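Local coordinates for protein pngf-ii (Elizabethkingia meningoseptica, PDB 4R4X) that probably acts as a peptide:N-glycosidase of the PNGase F family, removing N-linked glycans from glycoproteins, at residues F185-F198 and N352-I366. Numbering follows the deposited sequence.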
ATOM      1  N   PHE A 185     -10.606   2.222  -3.043  1.00 14.15           N
ATOM      2  CA  PHE A 185      -9.616   3.024  -2.343  1.00 14.29           C
ATOM      3  C   PHE A 185      -9.011   4.008  -3.301  1.00 14.07           C
ATOM      4  O   PHE A 185      -9.317   3.982  -4.494  1.00 13.58           O
ATOM      5  CB  PHE A 185      -8.541   2.145  -1.684  1.00 14.32           C
ATOM      6  CG  PHE A 185      -7.709   1.350  -2.655  1.00 14.31           C
ATOM      7  CD1 PHE A 185      -8.175   0.148  -3.181  1.00 14.26           C
ATOM      8  CD2 PHE A 185      -6.462   1.809  -3.054  1.00 14.33           C
ATOM      9  CE1 PHE A 185      -7.390  -0.586  -4.074  1.00 13.95           C
ATOM     10  CE2 PHE A 185      -5.685   1.078  -3.948  1.00 14.81           C
ATOM     11  CZ  PHE A 185      -6.155  -0.115  -4.453  1.00 14.55           C
ATOM     12  N   ILE A 186      -8.143   4.872  -2.787  1.00 13.73           N
ATOM     13  CA  ILE A 186      -7.523   5.910  -3.593  1.00 14.90           C
ATOM     14  C   ILE A 186      -6.069   5.577  -3.880  1.00 15.13           C
ATOM     15  O   ILE A 186      -5.291   5.349  -2.949  1.00 14.54           O
ATOM     16  CB  ILE A 186      -7.577   7.249  -2.863  1.00 16.04           C
ATOM     17  CG1 ILE A 186      -9.040   7.662  -2.656  1.00 17.76           C
ATOM     18  CG2 ILE A 186      -6.819   8.317  -3.627  1.00 16.69           C
ATOM     19  CD1 ILE A 186      -9.230   8.747  -1.626  1.00 18.70           C
ATOM     20  N   THR A 187      -5.699   5.610  -5.157  1.00 15.03           N
ATOM     21  CA  THR A 187      -4.304   5.447  -5.574  1.00 15.27           C
ATOM     22  C   THR A 187      -3.805   6.799  -6.016  1.00 15.31           C
ATOM     23  O   THR A 187      -4.483   7.490  -6.788  1.00 14.53           O
ATOM     24  CB  THR A 187      -4.170   4.425  -6.720  1.00 16.20           C
ATOM     25  OG1 THR A 187      -4.595   3.160  -6.237  1.00 16.21           O
ATOM     26  CG2 THR A 187      -2.729   4.290  -7.190  1.00 17.48           C
ATOM     27  N   ILE A 188      -2.653   7.182  -5.483  1.00 14.79           N
ATOM     28  CA  ILE A 188      -1.931   8.357  -5.915  1.00 15.29           C
ATOM     29  C   ILE A 188      -0.693   7.939  -6.714  1.00 15.48           C
ATOM     30  O   ILE A 188       0.332   7.571  -6.121  1.00 14.93           O
ATOM     31  CB  ILE A 188      -1.484   9.203  -4.719  1.00 16.82           C
ATOM     32  CG1 ILE A 188      -2.670   9.524  -3.791  1.00 18.13           C
ATOM     33  CG2 ILE A 188      -0.786  10.472  -5.201  1.00 17.99           C
ATOM     34  CD1 ILE A 188      -3.672  10.488  -4.384  1.00 18.75           C
ATOM     35  N   PRO A 189      -0.759   8.041  -8.060  1.00 15.39           N
ATOM     36  CA  PRO A 189       0.394   7.678  -8.877  1.00 15.70           C
ATOM     37  C   PRO A 189       1.515   8.679  -8.705  1.00 15.60           C
ATOM     38  O   PRO A 189       1.253   9.890  -8.613  1.00 15.09           O
ATOM     39  CB  PRO A 189      -0.147   7.706 -10.321  1.00 16.66           C
ATOM     40  CG  PRO A 189      -1.581   8.104 -10.242  1.00 17.05           C
ATOM     41  CD  PRO A 189      -1.864   8.604  -8.860  1.00 16.38           C
ATOM     42  N   VAL A 190       2.747   8.188  -8.633  1.00 15.01           N
ATOM     43  CA  VAL A 190       3.905   9.060  -8.558  1.00 14.96           C
ATOM     44  C   VAL A 190       4.842   8.802  -9.733  1.00 15.32           C
ATOM     45  O   VAL A 190       5.019   9.692 -10.560  1.00 14.97           O
ATOM     46  CB  VAL A 190       4.660   8.902  -7.218  1.00 15.47           C
ATOM     47  CG1 VAL A 190       5.774   9.924  -7.118  1.00 16.20           C
ATOM     48  CG2 VAL A 190       3.704   9.064  -6.057  1.00 16.07           C
ATOM     49  N   PHE A 191       5.443   7.608  -9.796  1.00 15.14           N
ATOM     50  CA  PHE A 191       6.383   7.254 -10.884  1.00 15.09           C
ATOM     51  C   PHE A 191       5.982   5.952 -11.539  1.00 16.50           C
ATOM     52  O   PHE A 191       5.490   5.022 -10.874  1.00 14.59           O
ATOM     53  CB  PHE A 191       7.849   7.145 -10.416  1.00 14.91           C
ATOM     54  CG  PHE A 191       8.399   8.391  -9.779  1.00 14.81           C
ATOM     55  CD1 PHE A 191       8.435   9.596 -10.457  1.00 14.86           C
ATOM     56  CD2 PHE A 191       8.928   8.348  -8.497  1.00 14.84           C
ATOM     57  CE1 PHE A 191       8.948  10.729  -9.865  1.00 14.41           C
ATOM     58  CE2 PHE A 191       9.409   9.481  -7.886  1.00 15.01           C
ATOM     59  CZ  PHE A 191       9.436  10.683  -8.578  1.00 15.14           C
ATOM     60  N   GLU A 192       6.190   5.875 -12.852  1.00 17.68           N
ATOM     61  CA  GLU A 192       5.960   4.647 -13.602  1.00 19.59           C
ATOM     62  C   GLU A 192       7.140   4.372 -14.532  1.00 18.89           C
ATOM     63  O   GLU A 192       7.465   5.205 -15.371  1.00 16.86           O
ATOM     64  CB  GLU A 192       4.671   4.750 -14.424  1.00 24.08           C
ATOM     65  CG  GLU A 192       4.333   3.456 -15.142  1.00 27.91           C
ATOM     66  CD  GLU A 192       2.883   3.395 -15.621  1.00 33.97           C
ATOM     67  OE1 GLU A 192       2.342   2.265 -15.719  1.00 37.77           O
ATOM     68  OE2 GLU A 192       2.279   4.467 -15.871  1.00 36.72           O
ATOM     69  N   ASN A 193       7.788   3.226 -14.332  1.00 18.28           N
ATOM     70  CA  ASN A 193       8.971   2.828 -15.062  1.00 18.89           C
ATOM     71  C   ASN A 193       9.982   3.968 -15.264  1.00 17.82           C
ATOM     72  O   ASN A 193      10.398   4.222 -16.375  1.00 17.85           O
ATOM     73  CB  ASN A 193       8.555   2.224 -16.415  1.00 21.25           C
ATOM     74  CG  ASN A 193       7.599   1.037 -16.250  1.00 23.53           C
ATOM     75  OD1 ASN A 193       7.746   0.219 -15.334  1.00 26.18           O
ATOM     76  ND2 ASN A 193       6.612   0.949 -17.125  1.00 25.25           N
ATOM     77  N   GLU A 194      10.380   4.615 -14.178  1.00 17.01           N
ATOM     78  CA  GLU A 194      11.338   5.723 -14.213  1.00 17.56           C
ATOM     79  C   GLU A 194      12.746   5.253 -13.945  1.00 16.23           C
ATOM     80  O   GLU A 194      13.007   4.592 -12.949  1.00 15.31           O
ATOM     81  CB  GLU A 194      11.041   6.784 -13.143  1.00 19.04           C
ATOM     82  CG  GLU A 194      10.051   7.867 -13.497  1.00 21.33           C
ATOM     83  CD  GLU A 194      10.225   8.507 -14.865  1.00 21.96           C
ATOM     84  OE1 GLU A 194       9.185   8.587 -15.564  1.00 23.24           O
ATOM     85  OE2 GLU A 194      11.347   8.933 -15.228  1.00 21.80           O
ATOM     86  N   THR A 195      13.661   5.672 -14.803  1.00 15.23           N
ATOM     87  CA  THR A 195      15.080   5.413 -14.592  1.00 14.62           C
ATOM     88  C   THR A 195      15.669   6.201 -13.430  1.00 14.06           C
ATOM     89  O   THR A 195      15.433   7.403 -13.286  1.00 13.66           O
ATOM     90  CB  THR A 195      15.848   5.764 -15.860  1.00 15.04           C
ATOM     91  OG1 THR A 195      15.423   4.868 -16.890  1.00 14.03           O
ATOM     92  CG2 THR A 195      17.334   5.664 -15.634  1.00 14.84           C
ATOM     93  N   ILE A 196      16.441   5.507 -12.616  1.00 13.55           N
ATOM     94  CA  ILE A 196      17.307   6.112 -11.606  1.00 13.54           C
ATOM     95  C   ILE A 196      18.714   5.575 -11.901  1.00 13.91           C
ATOM     96  O   ILE A 196      18.934   4.370 -11.874  1.00 13.87           O
ATOM     97  CB  ILE A 196      16.867   5.793 -10.165  1.00 13.39           C
ATOM     98  CG1 ILE A 196      15.440   6.308  -9.932  1.00 13.20           C
ATOM     99  CG2 ILE A 196      17.830   6.469  -9.181  1.00 13.59           C
ATOM    100  CD1 ILE A 196      14.860   6.073  -8.547  1.00 13.51           C
ATOM    101  N   ASN A 197      19.634   6.470 -12.247  1.00 13.88           N
ATOM    102  CA  ASN A 197      20.957   6.098 -12.791  1.00 14.83           C
ATOM    103  C   ASN A 197      22.006   7.175 -12.489  1.00 14.97           C
ATOM    104  O   ASN A 197      21.767   8.067 -11.677  1.00 15.91           O
ATOM    105  CB  ASN A 197      20.864   5.785 -14.314  1.00 14.60           C
ATOM    106  CG  ASN A 197      20.653   7.032 -15.187  1.00 15.33           C
ATOM    107  OD1 ASN A 197      20.925   7.002 -16.403  1.00 18.15           O
ATOM    108  ND2 ASN A 197      20.161   8.111 -14.601  1.00 14.09           N
ATOM    109  N   PHE A 198      23.172   7.084 -13.122  1.00 15.18           N
ATOM    110  CA  PHE A 198      24.215   8.051 -12.910  1.00 15.48           C
ATOM    111  C   PHE A 198      24.725   8.430 -14.280  1.00 16.26           C
ATOM    112  O   PHE A 198      25.368   7.616 -14.942  1.00 16.22           O
ATOM    113  CB  PHE A 198      25.337   7.474 -12.062  1.00 15.68           C
ATOM    114  CG  PHE A 198      26.391   8.470 -11.723  1.00 17.27           C
ATOM    115  CD1 PHE A 198      26.218   9.329 -10.648  1.00 17.47           C
ATOM    116  CD2 PHE A 198      27.542   8.606 -12.520  1.00 18.40           C
ATOM    117  CE1 PHE A 198      27.188  10.268 -10.321  1.00 18.18           C
ATOM    118  CE2 PHE A 198      28.510   9.548 -12.199  1.00 18.62           C
ATOM    119  CZ  PHE A 198      28.324  10.392 -11.100  1.00 18.16           C
ATOM    120  N   ASN A 352      23.795   5.221  -6.834  1.00 18.11           N
ATOM    121  CA  ASN A 352      24.518   4.346  -7.718  1.00 18.85           C
ATOM    122  C   ASN A 352      25.420   5.153  -8.654  1.00 20.74           C
ATOM    123  O   ASN A 352      25.282   6.372  -8.770  1.00 19.14           O
ATOM    124  CB  ASN A 352      23.543   3.494  -8.547  1.00 18.99           C
ATOM    125  CG  ASN A 352      22.832   4.294  -9.635  1.00 19.82           C
ATOM    126  OD1 ASN A 352      23.266   4.315 -10.806  1.00 20.78           O
ATOM    127  ND2 ASN A 352      21.752   4.960  -9.268  1.00 19.21           N
ATOM    128  N   TYR A 353      26.306   4.454  -9.357  1.00 23.29           N
ATOM    129  CA  TYR A 353      27.261   5.100 -10.286  1.00 24.48           C
ATOM    130  C   TYR A 353      27.125   4.469 -11.662  1.00 24.53           C
ATOM    131  O   TYR A 353      28.043   4.543 -12.470  1.00 25.28           O
ATOM    132  CB  TYR A 353      28.718   4.982  -9.776  1.00 26.54           C
ATOM    133  CG  TYR A 353      29.059   5.959  -8.658  1.00 28.93           C
ATOM    134  CD1 TYR A 353      29.302   7.309  -8.937  1.00 29.30           C
ATOM    135  CD2 TYR A 353      29.105   5.544  -7.313  1.00 29.49           C
ATOM    136  CE1 TYR A 353      29.600   8.214  -7.922  1.00 29.64           C
ATOM    137  CE2 TYR A 353      29.403   6.444  -6.290  1.00 29.34           C
ATOM    138  CZ  TYR A 353      29.656   7.775  -6.597  1.00 30.89           C
ATOM    139  OH  TYR A 353      29.954   8.698  -5.598  1.00 31.04           O
ATOM    140  N   ASP A 354      25.967   3.885 -11.950  1.00 23.46           N
ATOM    141  CA  ASP A 354      25.782   3.132 -13.183  1.00 22.18           C
ATOM    142  C   ASP A 354      24.969   3.875 -14.243  1.00 21.95           C
ATOM    143  O   ASP A 354      23.874   4.381 -13.959  1.00 19.76           O
ATOM    144  CB  ASP A 354      25.080   1.796 -12.894  1.00 22.17           C
ATOM    145  CG  ASP A 354      25.216   0.832 -14.043  1.00 23.04           C
ATOM    146  OD1 ASP A 354      26.313   0.248 -14.149  1.00 26.93           O
ATOM    147  OD2 ASP A 354      24.285   0.699 -14.862  1.00 22.34           O
ATOM    148  N   LYS A 355      25.459   3.878 -15.483  1.00 21.06           N
ATOM    149  CA  LYS A 355      24.744   4.545 -16.569  1.00 22.37           C
ATOM    150  C   LYS A 355      23.372   3.928 -16.857  1.00 20.10           C
ATOM    151  O   LYS A 355      22.440   4.620 -17.295  1.00 18.47           O
ATOM    152  CB  LYS A 355      25.584   4.513 -17.855  1.00 27.86           C
ATOM    153  CG  LYS A 355      24.994   5.331 -18.997  1.00 33.78           C
ATOM    154  CD  LYS A 355      25.873   5.336 -20.251  1.00 39.66           C
ATOM    155  CE  LYS A 355      27.282   5.894 -20.011  1.00 43.86           C
ATOM    156  NZ  LYS A 355      27.293   7.266 -19.407  1.00 46.06           N
ATOM    157  N   GLY A 356      23.251   2.617 -16.671  1.00 18.04           N
ATOM    158  CA  GLY A 356      21.960   1.960 -16.894  1.00 17.34           C
ATOM    159  C   GLY A 356      21.101   2.130 -15.645  1.00 16.32           C
ATOM    160  O   GLY A 356      19.939   2.505 -15.715  1.00 16.37           O
ATOM    161  N   GLY A 357      21.696   1.841 -14.493  1.00 15.87           N
ATOM    162  CA  GLY A 357      21.071   2.106 -13.204  1.00 15.21           C
ATOM    163  C   GLY A 357      19.928   1.165 -12.895  1.00 14.51           C
ATOM    164  O   GLY A 357      20.090  -0.060 -12.933  1.00 14.20           O
ATOM    165  N   HIS A 358      18.787   1.759 -12.550  1.00 13.58           N
ATOM    166  CA  HIS A 358      17.607   1.073 -12.049  1.00 13.09           C
ATOM    167  C   HIS A 358      16.374   1.666 -12.689  1.00 13.19           C
ATOM    168  O   HIS A 358      16.412   2.779 -13.207  1.00 13.36           O
ATOM    169  CB  HIS A 358      17.467   1.248 -10.528  1.00 13.04           C
ATOM    170  CG  HIS A 358      18.640   0.740  -9.772  1.00 12.89           C
ATOM    171  ND1 HIS A 358      18.615  -0.454  -9.091  1.00 13.43           N
ATOM    172  CD2 HIS A 358      19.894   1.227  -9.638  1.00 12.30           C
ATOM    173  CE1 HIS A 358      19.793  -0.659  -8.529  1.00 13.22           C
ATOM    174  NE2 HIS A 358      20.587   0.336  -8.862  1.00 12.93           N
ATOM    175  N   GLN A 359      15.281   0.917 -12.651  1.00 14.00           N
ATOM    176  CA  GLN A 359      13.968   1.397 -13.055  1.00 15.59           C
ATOM    177  C   GLN A 359      13.015   1.160 -11.878  1.00 15.24           C
ATOM    178  O   GLN A 359      13.011   0.062 -11.309  1.00 14.01           O
ATOM    179  CB  GLN A 359      13.500   0.585 -14.250  1.00 17.48           C
ATOM    180  CG  GLN A 359      12.348   1.170 -14.981  1.00 21.18           C
ATOM    181  CD  GLN A 359      12.168   0.411 -16.273  1.00 23.35           C
ATOM    182  OE1 GLN A 359      12.977   0.543 -17.182  1.00 25.20           O
ATOM    183  NE2 GLN A 359      11.172  -0.442 -16.320  1.00 24.02           N
ATOM    184  N   ILE A 360      12.228   2.173 -11.521  1.00 14.46           N
ATOM    185  CA  ILE A 360      11.190   2.001 -10.505  1.00 14.45           C
ATOM    186  C   ILE A 360       9.807   2.510 -10.926  1.00 14.17           C
ATOM    187  O   ILE A 360       9.658   3.293 -11.888  1.00 13.23           O
ATOM    188  CB  ILE A 360      11.553   2.695  -9.164  1.00 15.63           C
ATOM    189  CG1 ILE A 360      11.370   4.204  -9.285  1.00 17.13           C
ATOM    190  CG2 ILE A 360      12.965   2.343  -8.747  1.00 15.88           C
ATOM    191  CD1 ILE A 360      11.387   4.949  -7.978  1.00 19.37           C
ATOM    192  N   SER A 361       8.812   2.019 -10.186  1.00 13.75           N
ATOM    193  CA  SER A 361       7.477   2.577 -10.124  1.00 14.01           C
ATOM    194  C   SER A 361       7.175   2.871  -8.664  1.00 13.09           C
ATOM    195  O   SER A 361       7.714   2.212  -7.782  1.00 13.21           O
ATOM    196  CB  SER A 361       6.443   1.606 -10.701  1.00 15.31           C
ATOM    197  OG  SER A 361       6.748   1.365 -12.088  1.00 17.81           O
ATOM    198  N   LEU A 362       6.326   3.858  -8.425  1.00 12.76           N
ATOM    199  CA  LEU A 362       5.977   4.287  -7.083  1.00 12.89           C
ATOM    200  C   LEU A 362       4.574   4.881  -7.041  1.00 13.72           C
ATOM    201  O   LEU A 362       4.217   5.717  -7.897  1.00 13.95           O
ATOM    202  CB  LEU A 362       6.967   5.339  -6.612  1.00 12.89           C
ATOM    203  CG  LEU A 362       6.726   5.963  -5.249  1.00 12.70           C
ATOM    204  CD1 LEU A 362       6.981   4.913  -4.192  1.00 12.62           C
ATOM    205  CD2 LEU A 362       7.639   7.169  -5.077  1.00 12.74           C
ATOM    206  N   GLU A 363       3.799   4.473  -6.034  1.00 13.53           N
ATOM    207  CA  GLU A 363       2.482   5.042  -5.773  1.00 13.96           C
ATOM    208  C   GLU A 363       2.193   5.055  -4.273  1.00 14.18           C
ATOM    209  O   GLU A 363       2.845   4.350  -3.489  1.00 13.69           O
ATOM    210  CB  GLU A 363       1.390   4.271  -6.547  1.00 14.86           C
ATOM    211  CG  GLU A 363       1.147   2.845  -6.063  1.00 16.20           C
ATOM    212  CD  GLU A 363       0.178   2.050  -6.928  1.00 18.34           C
ATOM    213  OE1 GLU A 363      -0.627   1.273  -6.364  1.00 18.00           O
ATOM    214  OE2 GLU A 363       0.203   2.196  -8.173  1.00 20.52           O
ATOM    215  N   LEU A 364       1.245   5.897  -3.890  1.00 14.81           N
ATOM    216  CA  LEU A 364       0.643   5.889  -2.581  1.00 15.01           C
ATOM    217  C   LEU A 364      -0.778   5.368  -2.666  1.00 14.76           C
ATOM    218  O   LEU A 364      -1.445   5.515  -3.700  1.00 15.78           O
ATOM    219  CB  LEU A 364       0.602   7.308  -2.008  1.00 16.62           C
ATOM    220  CG  LEU A 364       1.862   8.162  -1.971  1.00 19.12           C
ATOM    221  CD1 LEU A 364       1.574   9.520  -1.334  1.00 20.00           C
ATOM    222  CD2 LEU A 364       2.961   7.463  -1.199  1.00 18.92           C
ATOM    223  N   SER A 365      -1.259   4.748  -1.598  1.00 13.86           N
ATOM    224  CA  SER A 365      -2.662   4.379  -1.515  1.00 13.54           C
ATOM    225  C   SER A 365      -3.241   4.791  -0.162  1.00 13.50           C
ATOM    226  O   SER A 365      -2.572   4.685   0.896  1.00 12.63           O
ATOM    227  CB  SER A 365      -2.867   2.881  -1.738  1.00 13.71           C
ATOM    228  OG  SER A 365      -2.230   2.107  -0.750  1.00 13.76           O
ATOM    229  N   ILE A 366      -4.476   5.271  -0.224  1.00 13.21           N
ATOM    230  CA  ILE A 366      -5.227   5.745   0.930  1.00 13.09           C
ATOM    231  C   ILE A 366      -6.509   4.933   1.044  1.00 13.18           C
ATOM    232  O   ILE A 366      -7.301   4.846   0.088  1.00 12.20           O
ATOM    233  CB  ILE A 366      -5.570   7.239   0.816  1.00 13.84           C
ATOM    234  CG1 ILE A 366      -4.319   8.058   0.523  1.00 14.11           C
ATOM    235  CG2 ILE A 366      -6.266   7.730   2.102  1.00 14.29           C
ATOM    236  CD1 ILE A 366      -4.595   9.323  -0.248  1.00 14.93           C
TER
HETATM  237  O   HOH W   1       9.235  -0.278 -12.826  1.00 28.85           O
HETATM  238  O   HOH W   2      27.504   7.733 -16.527  1.00 30.70           O
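Tyr353 sets the edge of its ring over one face of Phe198, CD1 lying 3.8 Å above the middle of that ring, with the planes inclined at 58° in an edge-to-face pair. Phe198 CG stands anti to the backbone N (chi1 -175°), which turns that ring face to the Tyr353 edge. The Phe191 ring carries its neighbour Val190 CG1 over one face, while its CD2 meets Leu362 CD2 at 3.8 Å. At the imidazole edge of His358, in plane, sits Ile196 O; NE2 is hydrogen-bonded to Asp243 OD2 and ND1 to Gln238 NE2.

Strands 186-196 and 358-366 pair antiparallel from Ile186–Ile366 to Ile196–His358, with two bulges. Val190 and Phe191 form a classic bulge opposite Leu362, whose carbonyl O takes both N-H groups, at 3.0 Å from Val190 N and 2.9 Å from Phe191 N. A G1 bulge follows where Asn193 and Glu194 face Ile360; a water joins Ser361 OG to Asn193 OD1. Beyond the turn Ile196 CD1 packs on Ile360 CD1, 3.7 Å away; Ile196 also touches Ile350, and Ile360 touches Ala348.

Strand 186-196 is thus outermost, within this chain, in a four-stranded sheet packed on strands 216-222 and 343-350 of a second, consistent with the PNGase F beta-sandwich. The largely apolar inner face admits Glu194, salt-bridged to Arg210, while Ser361 OG accepts an almost straight bond (177°) from Asn193 N, leaving Ile360 O to Glu194 N.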